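Local coordinates for sensor protein (Haloarcula marismortui ATCC 43049, PDB 3BWL) that probably acts as a sensor histidine kinase, using ATP to phosphorylate a protein histidine, and contributes here one of its PAS domains, at residues T100-L108 with R117-I125. Numbering follows the deposited sequence. Where two conformers were deposited one is given.
With I3A (1H-indole-3-carbaldehyde), chain F.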
ATOM      1  N   THR A 100       9.427  20.596   5.412  1.00 19.40           N
ATOM      2  CA  THR A 100       8.614  19.661   6.197  1.00 20.17           C
ATOM      3  C   THR A 100       7.382  19.239   5.419  1.00 20.39           C
ATOM      4  O   THR A 100       6.917  19.950   4.533  1.00 20.00           O
ATOM      5  CB  THR A 100       8.216  20.231   7.560  1.00 20.47           C
ATOM      6  OG1 THR A 100       7.414  21.412   7.380  1.00 20.42           O
ATOM      7  CG2 THR A 100       9.500  20.575   8.374  1.00 20.91           C
HETATM    8  N   MSE A 101       6.841  18.099   5.816  1.00 20.62           N
HETATM    9  CA  MSE A 101       5.710  17.520   5.140  1.00 20.76           C
HETATM   10  C   MSE A 101       4.690  17.091   6.196  1.00 18.17           C
HETATM   11  O   MSE A 101       4.973  16.180   6.927  1.00 18.50           O
HETATM   12  CB  MSE A 101       6.165  16.281   4.366  1.00 20.99           C
HETATM   13  CG  MSE A 101       5.006  15.662   3.613  1.00 22.73           C
HETATM   14 SE   MSE A 101       5.591  13.920   2.908  0.60 31.69          SE
HETATM   15  CE  MSE A 101       7.155  14.483   2.247  1.00 25.48           C
ATOM     16  N   SER A 102       3.532  17.735   6.261  1.00 16.97           N
ATOM     17  CA  SER A 102       2.473  17.269   7.155  0.60 17.29           C
ATOM     18  C   SER A 102       1.845  16.010   6.597  1.00 17.41           C
ATOM     19  O   SER A 102       1.547  15.936   5.415  1.00 16.66           O
ATOM     20  CB  SER A 102       1.390  18.334   7.351  0.60 17.44           C
ATOM     21  OG  SER A 102       1.869  19.336   8.216  0.60 18.03           O
ATOM     22  N   VAL A 103       1.656  15.005   7.468  1.00 17.00           N
ATOM     23  CA  VAL A 103       1.092  13.742   7.015  1.00 16.72           C
ATOM     24  C   VAL A 103       0.042  13.252   7.977  1.00 16.20           C
ATOM     25  O   VAL A 103       0.034  13.628   9.166  1.00 15.87           O
ATOM     26  CB  VAL A 103       2.176  12.624   6.883  1.00 15.98           C
ATOM     27  CG1 VAL A 103       3.175  12.992   5.783  1.00 15.97           C
ATOM     28  CG2 VAL A 103       2.938  12.438   8.241  1.00 17.06           C
ATOM     29  N   GLU A 104      -0.862  12.454   7.447  1.00 16.33           N
ATOM     30  CA  GLU A 104      -1.668  11.596   8.297  1.00 15.51           C
ATOM     31  C   GLU A 104      -1.148  10.186   8.141  1.00 16.77           C
ATOM     32  O   GLU A 104      -1.148   9.625   7.012  1.00 17.06           O
ATOM     33  CB  GLU A 104      -3.150  11.645   7.946  1.00 16.88           C
ATOM     34  CG  GLU A 104      -3.977  10.724   8.853  1.00 16.14           C
ATOM     35  CD  GLU A 104      -5.438  10.695   8.483  1.00 23.70           C
ATOM     36  OE1 GLU A 104      -5.774  10.198   7.380  1.00 23.06           O
ATOM     37  OE2 GLU A 104      -6.271  11.141   9.303  1.00 24.44           O
ATOM     38  N   VAL A 105      -0.732   9.614   9.276  1.00 14.87           N
ATOM     39  CA  VAL A 105      -0.206   8.260   9.311  1.00 15.59           C
ATOM     40  C   VAL A 105      -1.331   7.311   9.658  1.00 16.29           C
ATOM     41  O   VAL A 105      -2.096   7.567  10.617  1.00 16.77           O
ATOM     42  CB  VAL A 105       0.887   8.100  10.429  1.00 16.69           C
ATOM     43  CG1 VAL A 105       1.469   6.731  10.379  1.00 16.13           C
ATOM     44  CG2 VAL A 105       1.997   9.112  10.247  1.00 16.60           C
ATOM     45  N   HIS A 106      -1.505   6.270   8.849  1.00 16.24           N
ATOM     46  CA  HIS A 106      -2.423   5.177   9.238  1.00 16.09           C
ATOM     47  C   HIS A 106      -1.526   4.015   9.664  1.00 17.09           C
ATOM     48  O   HIS A 106      -0.836   3.419   8.836  1.00 16.68           O
ATOM     49  CB  HIS A 106      -3.356   4.778   8.051  1.00 14.78           C
ATOM     50  CG  HIS A 106      -4.580   4.023   8.458  1.00 16.58           C
ATOM     51  ND1 HIS A 106      -5.578   3.693   7.565  1.00 17.85           N
ATOM     52  CD2 HIS A 106      -4.979   3.538   9.665  1.00 19.67           C
ATOM     53  CE1 HIS A 106      -6.542   3.036   8.201  1.00 19.21           C
ATOM     54  NE2 HIS A 106      -6.212   2.943   9.479  1.00 17.10           N
ATOM     55  N   LEU A 107      -1.547   3.706  10.983  1.00 17.39           N
ATOM     56  CA  LEU A 107      -0.624   2.764  11.530  1.00 16.87           C
ATOM     57  C   LEU A 107      -1.337   1.477  11.968  1.00 17.62           C
ATOM     58  O   LEU A 107      -2.420   1.524  12.572  1.00 17.44           O
ATOM     59  CB  LEU A 107       0.067   3.407  12.736  1.00 15.75           C
ATOM     60  CG  LEU A 107       1.152   2.636  13.492  1.00 17.45           C
ATOM     61  CD1 LEU A 107       2.352   2.460  12.585  1.00 18.95           C
ATOM     62  CD2 LEU A 107       1.602   3.442  14.697  1.00 18.94           C
ATOM     63  N   LEU A 108      -0.696   0.345  11.684  1.00 17.85           N
ATOM     64  CA  LEU A 108      -1.239  -0.980  11.998  1.00 17.67           C
ATOM     65  C   LEU A 108      -0.219  -1.778  12.786  1.00 17.51           C
ATOM     66  O   LEU A 108       0.941  -1.798  12.404  1.00 17.91           O
ATOM     67  CB  LEU A 108      -1.493  -1.737  10.669  1.00 16.38           C
ATOM     68  CG  LEU A 108      -1.821  -3.233  10.773  1.00 17.35           C
ATOM     69  CD1 LEU A 108      -3.165  -3.518  11.527  1.00 16.34           C
ATOM     70  CD2 LEU A 108      -1.836  -3.898   9.407  1.00 17.89           C
ATOM     71  N   ARG A 117       5.331  -6.475  14.215  1.00 21.01           N
ATOM     72  CA  ARG A 117       5.708  -5.311  13.373  1.00 20.90           C
ATOM     73  C   ARG A 117       4.604  -4.271  13.310  1.00 20.16           C
ATOM     74  O   ARG A 117       3.456  -4.564  13.622  1.00 20.41           O
ATOM     75  CB  ARG A 117       6.053  -5.753  11.938  1.00 21.39           C
ATOM     76  CG  ARG A 117       7.347  -6.598  11.846  1.00 21.17           C
ATOM     77  CD  ARG A 117       8.565  -5.742  12.189  1.00 24.17           C
ATOM     78  NE  ARG A 117       9.823  -6.472  12.078  1.00 26.78           N
ATOM     79  CZ  ARG A 117      10.447  -7.038  13.108  1.00 26.08           C
ATOM     80  NH1 ARG A 117       9.916  -7.005  14.328  1.00 26.19           N
ATOM     81  NH2 ARG A 117      11.605  -7.662  12.918  1.00 28.93           N
ATOM     82  N   PHE A 118       4.967  -3.063  12.881  1.00 18.91           N
ATOM     83  CA  PHE A 118       3.993  -2.024  12.592  1.00 18.95           C
ATOM     84  C   PHE A 118       4.148  -1.618  11.115  1.00 19.56           C
ATOM     85  O   PHE A 118       5.265  -1.451  10.628  1.00 19.66           O
ATOM     86  CB  PHE A 118       4.237  -0.773  13.444  1.00 18.19           C
ATOM     87  CG  PHE A 118       3.938  -0.983  14.902  1.00 19.27           C
ATOM     88  CD1 PHE A 118       2.727  -0.551  15.418  1.00 20.01           C
ATOM     89  CD2 PHE A 118       4.845  -1.647  15.735  1.00 18.80           C
ATOM     90  CE1 PHE A 118       2.408  -0.756  16.767  1.00 18.77           C
ATOM     91  CE2 PHE A 118       4.537  -1.870  17.129  1.00 20.25           C
ATOM     92  CZ  PHE A 118       3.322  -1.411  17.614  1.00 19.67           C
ATOM     93  N   LEU A 119       3.023  -1.425  10.451  1.00 17.65           N
ATOM     94  CA  LEU A 119       2.995  -1.002   9.053  1.00 17.51           C
ATOM     95  C   LEU A 119       2.330   0.359   9.051  1.00 17.04           C
ATOM     96  O   LEU A 119       1.193   0.510   9.539  1.00 16.65           O
ATOM     97  CB  LEU A 119       2.170  -2.001   8.249  1.00 15.90           C
ATOM     98  CG  LEU A 119       1.931  -1.752   6.762  1.00 19.67           C
ATOM     99  CD1 LEU A 119       3.218  -1.495   5.956  1.00 18.86           C
ATOM    100  CD2 LEU A 119       1.088  -2.952   6.188  1.00 16.38           C
ATOM    101  N   ALA A 120       3.034   1.347   8.500  1.00 17.37           N
ATOM    102  CA  ALA A 120       2.595   2.744   8.493  1.00 17.29           C
ATOM    103  C   ALA A 120       2.452   3.242   7.069  1.00 15.93           C
ATOM    104  O   ALA A 120       3.370   3.173   6.291  1.00 16.88           O
ATOM    105  CB  ALA A 120       3.571   3.626   9.259  1.00 17.62           C
ATOM    106  N   ILE A 121       1.256   3.690   6.742  1.00 16.27           N
ATOM    107  CA  ILE A 121       0.997   4.325   5.457  1.00 16.42           C
ATOM    108  C   ILE A 121       0.807   5.835   5.728  1.00 17.34           C
ATOM    109  O   ILE A 121      -0.149   6.257   6.406  1.00 17.73           O
ATOM    110  CB  ILE A 121      -0.266   3.708   4.743  1.00 17.06           C
ATOM    111  CG1 ILE A 121      -0.263   2.162   4.791  1.00 17.92           C
ATOM    112  CG2 ILE A 121      -0.404   4.254   3.338  1.00 16.20           C
ATOM    113  CD1 ILE A 121       0.946   1.458   4.205  1.00 22.48           C
ATOM    114  N   SER A 122       1.720   6.639   5.219  1.00 15.12           N
ATOM    115  CA  SER A 122       1.686   8.113   5.438  1.00 15.38           C
ATOM    116  C   SER A 122       1.178   8.845   4.204  1.00 16.34           C
ATOM    117  O   SER A 122       1.690   8.637   3.085  1.00 16.13           O
ATOM    118  CB  SER A 122       3.078   8.624   5.832  1.00 15.35           C
ATOM    119  OG  SER A 122       3.587   7.890   6.969  1.00 17.14           O
ATOM    120  N   ARG A 123       0.148   9.655   4.410  1.00 15.60           N
ATOM    121  CA  ARG A 123      -0.468  10.429   3.339  1.00 15.79           C
ATOM    122  C   ARG A 123      -0.158  11.920   3.535  1.00 18.20           C
ATOM    123  O   ARG A 123      -0.454  12.475   4.584  1.00 18.33           O
ATOM    124  CB  ARG A 123      -1.981  10.205   3.266  1.00 16.70           C
ATOM    125  CG  ARG A 123      -2.534  11.005   2.150  1.00 18.49           C
ATOM    126  CD  ARG A 123      -3.884  10.568   1.730  1.00 17.59           C
ATOM    127  NE  ARG A 123      -3.828   9.194   1.200  1.00 13.88           N
ATOM    128  CZ  ARG A 123      -4.911   8.596   0.717  1.00 15.62           C
ATOM    129  NH1 ARG A 123      -6.069   9.293   0.705  1.00 17.87           N
ATOM    130  NH2 ARG A 123      -4.837   7.349   0.258  1.00 14.98           N
ATOM    131  N   ASP A 124       0.423  12.546   2.514  1.00 17.78           N
ATOM    132  CA  ASP A 124       0.699  13.969   2.525  1.00 19.47           C
ATOM    133  C   ASP A 124      -0.630  14.748   2.663  1.00 20.74           C
ATOM    134  O   ASP A 124      -1.591  14.530   1.902  1.00 19.93           O
ATOM    135  CB  ASP A 124       1.416  14.350   1.213  1.00 20.94           C
ATOM    136  CG  ASP A 124       2.041  15.743   1.241  1.00 24.89           C
ATOM    137  OD1 ASP A 124       1.718  16.585   2.114  1.00 23.64           O
ATOM    138  OD2 ASP A 124       2.914  15.994   0.376  1.00 25.27           O
ATOM    139  N   ILE A 125      -0.697  15.602   3.673  1.00 20.20           N
ATOM    140  CA  ILE A 125      -1.858  16.434   3.870  1.00 23.00           C
ATOM    141  C   ILE A 125      -1.496  17.924   3.735  1.00 24.50           C
ATOM    142  O   ILE A 125      -2.152  18.770   4.357  1.00 26.77           O
ATOM    143  CB  ILE A 125      -2.593  16.092   5.218  1.00 23.55           C
ATOM    144  CG1 ILE A 125      -1.679  16.355   6.409  1.00 23.87           C
ATOM    145  CG2 ILE A 125      -3.126  14.644   5.151  1.00 24.51           C
ATOM    146  CD1 ILE A 125      -2.259  15.953   7.795  1.00 25.49           C
TER
HETATM  147  O   I3A F 601       5.627   4.826  11.041  1.00 22.83           O
HETATM  148  C3' I3A F 601       5.629   6.021  10.763  1.00 22.53           C
HETATM  149  C3  I3A F 601       5.397   7.044  11.841  1.00 21.15           C
HETATM  150  C2  I3A F 601       5.484   8.430  11.540  1.00 19.22           C
HETATM  151  N   I3A F 601       5.247   9.014  12.762  1.00 20.34           N
HETATM  152  C8  I3A F 601       5.055   8.093  13.749  1.00 20.60           C
HETATM  153  C9  I3A F 601       5.167   6.813  13.213  1.00 21.46           C
HETATM  154  C4  I3A F 601       4.987   5.674  14.025  1.00 20.37           C
HETATM  155  C5  I3A F 601       4.738   5.846  15.412  1.00 21.08           C
HETATM  156  C6  I3A F 601       4.662   7.136  15.963  1.00 20.68           C
HETATM  157  C7  I3A F 601       4.810   8.258  15.122  1.00 21.71           C
HETATM  158  O   HOH W   1       2.580  18.785   3.258  1.00 34.73           O
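The Phe118 ring meets Leu107 and Leu108 at an oblique slant, its CD1 lying 4.0 Å from Leu107 CG and 3.7 Å from the backbone O of Leu108. A second flat group, the indole of the bound I3A, turns one face to the sheet. Val105 CG2 sits under the pyrrole side of that face, 3.8 Å from C2, and Leu107 CD2 comes up from the same side near the benzo ring, 4.0 Å from C5. Valine suits its place because its two methyls divide the work: CG1 packs on Ala120 while CG2 reaches the ligand. Ala120, with a single methyl, lets the aldehyde come close, CB to I3A O being a tight 3.0 Å. Leu107 has CG anti to its backbone N, and chi2 of 67° then parts the methyls: CD1 goes to Ala120 CB, 3.7 Å away, and CD2 to the indole. Cutting this leucine back to an alanine would probably open a gap between Phe118 and Ala120 and deprive the benzo ring of support. Ser122 tolerates burial because its OG hydrogen-bonds Tyr93. On the opposite face, polar residues suit the dimer: the extended Glu104 forms a salt bridge with Arg123 of the second subunit, and the His106 ring, through ND1, hydrogen-bonds Asp28 of that subunit. Paired backbone bonds link Glu104 with Arg123, His106 with Ile121 and Leu108 with Leu119; His106 N to Ile121 O, at 2.8 Å, is nearly straight (176°). This antiparallel hairpin belongs to the five-stranded 2-1-5-4-3 sheet of the PAS fold, one face lining the ligand pocket and the other facing the dimer partner.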